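Local coordinates for protein gene product PA4716 (Pseudomonas aeruginosa, PDB 1U0K) that is of unproven function but probably acts as an isomerase or epimerase of the PhzF family, at residues P58-A63 / T99-S104; A142-L147 / N183-A188. One frame throughout, in Å; residues are numbered along the deposited sequence.

Contact 1: residues P58-A63 / T99-S104; sequences PRAFRA and TLHLAS
Phe61 and Leu100 form a parallel bridge between two strands, with Ala60–Thr99 before them and Arg62–His101 after. Leu100 can be followed outward. Its CB lies 4.1 Å from Phe61 O. CG stands beside the backbone N (chi1 -62°), and the branch then splits. CD2 turns back to Phe61 and reaches its CB at 3.7 Å. The same methyl, Leu100 CD2, also lies 3.8 Å from Phe61 O.

Backbone bonds run across the pair in the parallel pattern, Arg59 O to Thr99 N, Thr99 O to Phe61 N, Phe61 O to His101 N and His101 O to Ala63 N. The His101 N bond to Phe61 O is 2.8 Å long. On the face with Ala60, Thr99 and Arg62, the His101 ring turns an edge to Ala60 CB. A water donates to Arg59 O and lies 2.7 Å from Thr99 OG1, so one carbonyl serves both strand and solvent. Past the paired region, Leu102 CD2 touches Ala63 O at 3.5 Å and packs on Ala63 CB at 4.1 Å.

Helix 78-90 links the two parallel strands. That helix covers the face of Phe61 and Leu100 through Leu86, Leu79 and Ala82. Strand 48-54 borders residues 60-63, and strand 106-114 borders residues 99-101.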
ATOM      1  N   PRO A  58     -18.221 -20.249 -19.017  1.00 14.10           N
ATOM      2  CA  PRO A  58     -18.640 -19.172 -18.102  1.00 14.62           C
ATOM      3  C   PRO A  58     -18.308 -19.426 -16.628  1.00 14.43           C
ATOM      4  O   PRO A  58     -18.421 -18.484 -15.836  1.00 15.23           O
ATOM      5  CB  PRO A  58     -20.158 -19.096 -18.316  1.00 15.16           C
ATOM      6  CG  PRO A  58     -20.531 -20.434 -18.804  1.00 15.70           C
ATOM      7  CD  PRO A  58     -19.374 -20.933 -19.631  1.00 14.98           C
ATOM      8  N   ARG A  59     -17.915 -20.644 -16.269  1.00 13.76           N
ATOM      9  CA  ARG A  59     -17.535 -20.971 -14.893  1.00 13.61           C
ATOM     10  C   ARG A  59     -16.028 -21.159 -14.723  1.00 13.10           C
ATOM     11  O   ARG A  59     -15.582 -21.557 -13.645  1.00 13.45           O
ATOM     12  CB  ARG A  59     -18.246 -22.242 -14.424  1.00 13.88           C
ATOM     13  CG  ARG A  59     -19.752 -22.136 -14.393  1.00 16.25           C
ATOM     14  CD  ARG A  59     -20.411 -23.288 -13.669  1.00 18.60           C
ATOM     15  NE  ARG A  59     -21.818 -23.038 -13.382  1.00 20.44           N
ATOM     16  CZ  ARG A  59     -22.271 -22.208 -12.446  1.00 22.04           C
ATOM     17  NH1 ARG A  59     -21.433 -21.528 -11.652  1.00 21.18           N
ATOM     18  NH2 ARG A  59     -23.586 -22.066 -12.296  1.00 23.60           N
ATOM     19  N   ALA A  60     -15.248 -20.884 -15.767  1.00 11.74           N
ATOM     20  CA  ALA A  60     -13.795 -21.029 -15.708  1.00 11.45           C
ATOM     21  C   ALA A  60     -13.058 -19.799 -16.239  1.00 10.89           C
ATOM     22  O   ALA A  60     -13.426 -19.222 -17.247  1.00 10.34           O
ATOM     23  CB  ALA A  60     -13.342 -22.294 -16.458  1.00 11.63           C
ATOM     24  N   PHE A  61     -12.032 -19.368 -15.505  1.00 10.74           N
ATOM     25  CA  PHE A  61     -11.254 -18.186 -15.839  1.00 11.22           C
ATOM     26  C   PHE A  61      -9.798 -18.468 -15.600  1.00 11.29           C
ATOM     27  O   PHE A  61      -9.457 -19.169 -14.655  1.00 12.18           O
ATOM     28  CB  PHE A  61     -11.679 -16.999 -14.954  1.00 11.21           C
ATOM     29  CG  PHE A  61     -13.087 -16.581 -15.166  1.00 12.41           C
ATOM     30  CD1 PHE A  61     -14.123 -17.321 -14.633  1.00 13.60           C
ATOM     31  CD2 PHE A  61     -13.388 -15.460 -15.916  1.00 13.61           C
ATOM     32  CE1 PHE A  61     -15.438 -16.966 -14.861  1.00 15.15           C
ATOM     33  CE2 PHE A  61     -14.718 -15.087 -16.124  1.00 14.66           C
ATOM     34  CZ  PHE A  61     -15.730 -15.838 -15.600  1.00 13.42           C
ATOM     35  N   ARG A  62      -8.936 -17.913 -16.431  1.00 12.08           N
ATOM     36  CA  ARG A  62      -7.533 -17.839 -16.070  1.00 12.59           C
ATOM     37  C   ARG A  62      -7.357 -16.663 -15.123  1.00 12.33           C
ATOM     38  O   ARG A  62      -8.081 -15.666 -15.206  1.00 12.21           O
ATOM     39  CB  ARG A  62      -6.648 -17.674 -17.292  1.00 13.34           C
ATOM     40  CG  ARG A  62      -6.697 -18.847 -18.258  1.00 16.07           C
ATOM     41  CD  ARG A  62      -5.796 -18.656 -19.466  1.00 21.10           C
ATOM     42  NE  ARG A  62      -6.369 -17.714 -20.429  1.00 25.85           N
ATOM     43  CZ  ARG A  62      -5.685 -16.793 -21.110  1.00 28.63           C
ATOM     44  NH1 ARG A  62      -4.369 -16.646 -20.957  1.00 30.81           N
ATOM     45  NH2 ARG A  62      -6.329 -16.002 -21.963  1.00 30.68           N
ATOM     46  N   ALA A  63      -6.395 -16.791 -14.232  1.00 11.68           N
ATOM     47  CA  ALA A  63      -6.121 -15.751 -13.247  1.00 11.49           C
ATOM     48  C   ALA A  63      -4.637 -15.429 -13.185  1.00 11.80           C
ATOM     49  O   ALA A  63      -3.782 -16.286 -13.412  1.00 12.49           O
ATOM     50  CB  ALA A  63      -6.613 -16.175 -11.923  1.00 11.51           C
ATOM     51  N   THR A  99     -13.865 -22.674 -11.620  1.00 12.51           N
ATOM     52  CA  THR A  99     -12.504 -23.162 -11.779  1.00 13.02           C
ATOM     53  C   THR A  99     -11.627 -21.999 -12.176  1.00 12.19           C
ATOM     54  O   THR A  99     -11.896 -21.322 -13.168  1.00 12.84           O
ATOM     55  CB  THR A  99     -12.441 -24.249 -12.853  1.00 12.97           C
ATOM     56  OG1 THR A  99     -13.326 -25.320 -12.492  1.00 15.28           O
ATOM     57  CG2 THR A  99     -11.048 -24.875 -12.914  1.00 15.17           C
ATOM     58  N   LEU A 100     -10.580 -21.750 -11.402  1.00 12.47           N
ATOM     59  CA  LEU A 100      -9.621 -20.710 -11.740  1.00 13.04           C
ATOM     60  C   LEU A 100      -8.277 -21.330 -12.107  1.00 13.89           C
ATOM     61  O   LEU A 100      -7.736 -22.136 -11.364  1.00 14.02           O
ATOM     62  CB  LEU A 100      -9.483 -19.705 -10.588  1.00 13.07           C
ATOM     63  CG  LEU A 100     -10.771 -18.957 -10.248  1.00 14.41           C
ATOM     64  CD1 LEU A 100     -10.543 -18.042  -9.052  1.00 15.37           C
ATOM     65  CD2 LEU A 100     -11.291 -18.162 -11.436  1.00 14.81           C
ATOM     66  N   HIS A 101      -7.748 -20.939 -13.257  1.00 14.47           N
ATOM     67  CA  HIS A 101      -6.515 -21.512 -13.779  1.00 15.88           C
ATOM     68  C   HIS A 101      -5.358 -20.561 -13.553  1.00 17.31           C
ATOM     69  O   HIS A 101      -5.341 -19.462 -14.085  1.00 16.87           O
ATOM     70  CB  HIS A 101      -6.664 -21.820 -15.273  1.00 16.14           C
ATOM     71  CG  HIS A 101      -7.630 -22.922 -15.550  1.00 18.04           C
ATOM     72  ND1 HIS A 101      -7.318 -24.252 -15.346  1.00 21.41           N
ATOM     73  CD2 HIS A 101      -8.907 -22.897 -15.991  1.00 19.11           C
ATOM     74  CE1 HIS A 101      -8.368 -24.995 -15.654  1.00 20.95           C
ATOM     75  NE2 HIS A 101      -9.345 -24.198 -16.048  1.00 19.51           N
ATOM     76  N   LEU A 102      -4.408 -20.992 -12.732  1.00 19.33           N
ATOM     77  CA  LEU A 102      -3.119 -20.325 -12.613  1.00 21.89           C
ATOM     78  C   LEU A 102      -2.151 -21.093 -13.511  1.00 23.84           C
ATOM     79  O   LEU A 102      -2.451 -22.208 -13.918  1.00 25.19           O
ATOM     80  CB  LEU A 102      -2.660 -20.315 -11.155  1.00 21.81           C
ATOM     81  CG  LEU A 102      -3.534 -19.472 -10.211  1.00 22.98           C
ATOM     82  CD1 LEU A 102      -3.322 -19.880  -8.762  1.00 24.46           C
ATOM     83  CD2 LEU A 102      -3.263 -17.977 -10.395  1.00 23.97           C
ATOM     84  N   ALA A 103      -1.023 -20.492 -13.861  1.00 26.25           N
ATOM     85  CA  ALA A 103      -0.055 -21.145 -14.751  1.00 27.75           C
ATOM     86  C   ALA A 103       0.261 -22.566 -14.287  1.00 29.10           C
ATOM     87  O   ALA A 103       0.212 -23.514 -15.079  1.00 29.54           O
ATOM     88  CB  ALA A 103       1.222 -20.329 -14.823  1.00 27.94           C
ATOM     89  N   SER A 104       0.534 -22.693 -12.987  1.00 30.37           N
ATOM     90  CA  SER A 104       1.007 -23.936 -12.368  1.00 31.20           C
ATOM     91  C   SER A 104      -0.079 -24.982 -12.142  1.00 31.23           C
ATOM     92  O   SER A 104       0.198 -26.184 -12.222  1.00 32.10           O
ATOM     93  CB  SER A 104       1.658 -23.638 -11.009  1.00 31.47           C
ATOM     94  OG  SER A 104       0.863 -22.723 -10.250  1.00 33.39           O
TER
HETATM   95  O   HOH W   1     -15.773 -24.682 -13.410  1.00 23.47           O
HETATM   96  O   HOH W   2      -1.281 -17.299 -12.985  1.00 18.19           O

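Contact 2: residues A142-L147 / N183-A188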
ATOM      1  N   ALA A 142      15.177 -17.644  13.694  1.00 26.56           N
ATOM      2  CA  ALA A 142      14.602 -17.030  14.888  1.00 27.39           C
ATOM      3  C   ALA A 142      15.200 -15.643  15.098  1.00 28.00           C
ATOM      4  O   ALA A 142      14.484 -14.673  15.292  1.00 27.96           O
ATOM      5  CB  ALA A 142      14.838 -17.906  16.110  1.00 27.51           C
ATOM      6  N   GLU A 143      16.519 -15.549  15.001  1.00 29.07           N
ATOM      7  CA  GLU A 143      17.219 -14.282  15.218  1.00 29.95           C
ATOM      8  C   GLU A 143      17.037 -13.248  14.102  1.00 30.22           C
ATOM      9  O   GLU A 143      17.169 -12.042  14.331  1.00 30.25           O
ATOM     10  CB  GLU A 143      18.693 -14.560  15.466  1.00 30.11           C
ATOM     11  CG  GLU A 143      18.918 -15.269  16.794  1.00 31.59           C
ATOM     12  CD  GLU A 143      20.187 -16.093  16.832  1.00 32.97           C
ATOM     13  OE1 GLU A 143      20.892 -16.135  15.809  1.00 33.93           O
ATOM     14  OE2 GLU A 143      20.473 -16.701  17.885  1.00 34.31           O
ATOM     15  N   ALA A 144      16.718 -13.717  12.901  1.00 30.22           N
ATOM     16  CA  ALA A 144      16.376 -12.835  11.796  1.00 30.28           C
ATOM     17  C   ALA A 144      15.050 -12.126  12.060  1.00 30.56           C
ATOM     18  O   ALA A 144      14.743 -11.132  11.417  1.00 30.04           O
ATOM     19  CB  ALA A 144      16.307 -13.623  10.495  1.00 30.28           C
ATOM     20  N   PHE A 145      14.261 -12.659  12.995  1.00 30.95           N
ATOM     21  CA  PHE A 145      13.024 -12.030  13.444  1.00 31.52           C
ATOM     22  C   PHE A 145      13.106 -11.544  14.904  1.00 32.56           C
ATOM     23  O   PHE A 145      12.086 -11.441  15.584  1.00 32.82           O
ATOM     24  CB  PHE A 145      11.852 -13.004  13.248  1.00 31.27           C
ATOM     25  CG  PHE A 145      11.408 -13.126  11.818  1.00 29.91           C
ATOM     26  CD1 PHE A 145      12.021 -14.027  10.957  1.00 29.11           C
ATOM     27  CD2 PHE A 145      10.391 -12.327  11.327  1.00 28.81           C
ATOM     28  CE1 PHE A 145      11.620 -14.125   9.635  1.00 28.43           C
ATOM     29  CE2 PHE A 145       9.986 -12.427  10.004  1.00 28.60           C
ATOM     30  CZ  PHE A 145      10.602 -13.326   9.161  1.00 28.47           C
ATOM     31  N   SER A 146      14.317 -11.220  15.363  1.00 33.59           N
ATOM     32  CA  SER A 146      14.555 -10.680  16.715  1.00 34.37           C
ATOM     33  C   SER A 146      14.141 -11.630  17.851  1.00 35.04           C
ATOM     34  O   SER A 146      13.727 -11.185  18.925  1.00 35.19           O
ATOM     35  CB  SER A 146      13.867  -9.316  16.885  1.00 34.33           C
ATOM     36  OG  SER A 146      14.180  -8.434  15.820  1.00 34.08           O
ATOM     37  N   LEU A 147      14.271 -12.931  17.606  1.00 35.91           N
ATOM     38  CA  LEU A 147      13.932 -13.976  18.574  1.00 36.58           C
ATOM     39  C   LEU A 147      15.188 -14.779  18.911  1.00 36.96           C
ATOM     40  O   LEU A 147      16.227 -14.592  18.287  1.00 37.05           O
ATOM     41  CB  LEU A 147      12.871 -14.920  17.988  1.00 36.54           C
ATOM     42  CG  LEU A 147      11.386 -14.576  18.141  1.00 37.27           C
ATOM     43  CD1 LEU A 147      11.113 -13.078  18.110  1.00 37.30           C
ATOM     44  CD2 LEU A 147      10.577 -15.290  17.064  1.00 37.19           C
ATOM     45  N   ASN A 183      17.025  -9.138   9.253  1.00 35.57           N
ATOM     46  CA  ASN A 183      18.014  -9.637   8.292  1.00 35.46           C
ATOM     47  C   ASN A 183      17.399  -9.950   6.936  1.00 35.08           C
ATOM     48  O   ASN A 183      16.196 -10.188   6.827  1.00 35.01           O
ATOM     49  CB  ASN A 183      18.715 -10.889   8.830  1.00 35.55           C
ATOM     50  CG  ASN A 183      19.506 -10.625  10.098  1.00 36.22           C
ATOM     51  OD1 ASN A 183      19.593 -11.486  10.971  1.00 36.57           O
ATOM     52  ND2 ASN A 183      20.089  -9.430  10.206  1.00 37.18           N
ATOM     53  N   ASP A 184      18.238  -9.935   5.905  1.00 34.62           N
ATOM     54  CA  ASP A 184      17.834 -10.381   4.578  1.00 34.39           C
ATOM     55  C   ASP A 184      17.687 -11.902   4.616  1.00 33.71           C
ATOM     56  O   ASP A 184      18.574 -12.601   5.106  1.00 33.43           O
ATOM     57  CB  ASP A 184      18.864  -9.975   3.519  1.00 34.71           C
ATOM     58  CG  ASP A 184      18.556 -10.566   2.155  1.00 35.94           C
ATOM     59  OD1 ASP A 184      17.595 -10.102   1.512  1.00 38.35           O
ATOM     60  OD2 ASP A 184      19.203 -11.514   1.656  1.00 39.28           O
ATOM     61  N   LEU A 185      16.566 -12.395   4.099  1.00 32.95           N
ATOM     62  CA  LEU A 185      16.213 -13.811   4.183  1.00 32.47           C
ATOM     63  C   LEU A 185      16.383 -14.551   2.864  1.00 32.40           C
ATOM     64  O   LEU A 185      16.220 -15.759   2.820  1.00 31.90           O
ATOM     65  CB  LEU A 185      14.754 -13.955   4.619  1.00 32.37           C
ATOM     66  CG  LEU A 185      14.321 -13.222   5.887  1.00 31.37           C
ATOM     67  CD1 LEU A 185      12.809 -13.308   6.043  1.00 31.00           C
ATOM     68  CD2 LEU A 185      15.028 -13.791   7.104  1.00 31.38           C
ATOM     69  N   GLN A 186      16.708 -13.834   1.791  1.00 32.47           N
ATOM     70  CA  GLN A 186      16.615 -14.401   0.447  1.00 32.60           C
ATOM     71  C   GLN A 186      17.453 -15.654   0.238  1.00 32.36           C
ATOM     72  O   GLN A 186      16.925 -16.679  -0.192  1.00 32.25           O
ATOM     73  CB  GLN A 186      16.990 -13.357  -0.611  1.00 32.78           C
ATOM     74  CG  GLN A 186      16.629 -13.771  -2.024  1.00 34.07           C
ATOM     75  CD  GLN A 186      15.198 -14.240  -2.128  1.00 35.33           C
ATOM     76  OE1 GLN A 186      14.271 -13.434  -2.020  1.00 37.84           O
ATOM     77  NE2 GLN A 186      15.007 -15.542  -2.307  1.00 35.36           N
ATOM     78  N   GLU A 187      18.747 -15.579   0.527  1.00 32.23           N
ATOM     79  CA  GLU A 187      19.644 -16.704   0.251  1.00 32.29           C
ATOM     80  C   GLU A 187      19.453 -17.866   1.237  1.00 31.28           C
ATOM     81  O   GLU A 187      19.656 -19.020   0.873  1.00 31.28           O
ATOM     82  CB  GLU A 187      21.108 -16.253   0.196  1.00 32.90           C
ATOM     83  CG  GLU A 187      21.724 -15.872   1.528  1.00 35.10           C
ATOM     84  CD  GLU A 187      23.207 -15.546   1.418  1.00 38.37           C
ATOM     85  OE1 GLU A 187      23.621 -14.957   0.391  1.00 40.68           O
ATOM     86  OE2 GLU A 187      23.962 -15.873   2.368  1.00 40.07           O
ATOM     87  N   ALA A 188      19.062 -17.556   2.472  1.00 29.89           N
ATOM     88  CA  ALA A 188      18.730 -18.585   3.460  1.00 29.05           C
ATOM     89  C   ALA A 188      17.492 -19.366   3.028  1.00 28.24           C
ATOM     90  O   ALA A 188      17.455 -20.594   3.118  1.00 27.95           O
ATOM     91  CB  ALA A 188      18.505 -17.959   4.829  1.00 28.80           C
TER
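Leu185 and Phe145 are brought together by their first torsions. Each has CG anti to its carbonyl carbon and beside its backbone N, at chi1 -53° for Leu185 and -76° for Phe145. Leu185 continues extended, with chi2 171°, and its two methyls part. CD1 goes to the Phe145 ring, 3.8 Å from CZ, and lies almost as near to CE1. The approach to the ring is oblique. The two side chains cross at about a right angle. CD2 goes to Ala144, 3.6 Å from its CB.

Asn183 comes to the same alanine. Its CB is 4.0 Å from Ala144 CB, and its amide oxygen OD1 lies 3.6 Å from Ala144 CA. Ala144 thus meets both a leucine methyl and an asparagine side chain.

Helix 135-144 ends here in a Schellman motif, with Ser146 as the C-prime residue at positive phi. Leu147 N bonds to Ala142 O at 2.9 Å, and Ser146 N bonds to Glu143 O. Ala142 O also accepts from Phe145 N. On the other segment, Asp184 OD2 makes a weak capping bond to Gln186 N at the start of helix 186-192.

Around the pair, Val197 of strand 196-201 touches both Phe145 and Leu185, and Trp140 also packs on Leu185. No hydrogen bond joins the two segments directly. Asn183 N is buried without a partner. The contact therefore rests mainly on apolar packing. Backbone bonds of Ala144 with Val182 and Phe145 with Arg180 lie alongside, and the contact joins the end of helix 135-144 to the loop before helix 186-192.

In the fold
From the N terminus, the chain runs through strands 6-12 and 21-26, helix 34-44 and strand 48-54 before reaching residues 58-63. It then forms helix 78-90 and returns at residues 99-104. Contact 1 closes this excursion, placing the parallel strands before and after helix 78-90 side by side. The chain continues through strands 106-114 and 117-129 into helix 135-144. Contact 2 opens at its end and closes at residues 183-188, after strands 158-161 and 166-170 and helix 173-177. The loops follow in series, neither nested nor crossed. The centres of contact 1 and contact 2 are about 35 Å apart, on opposite sides of the chain's centre. Contact 1 pairs strands, whereas contact 2 ties a helix end to the loop that leads into helix 186-192.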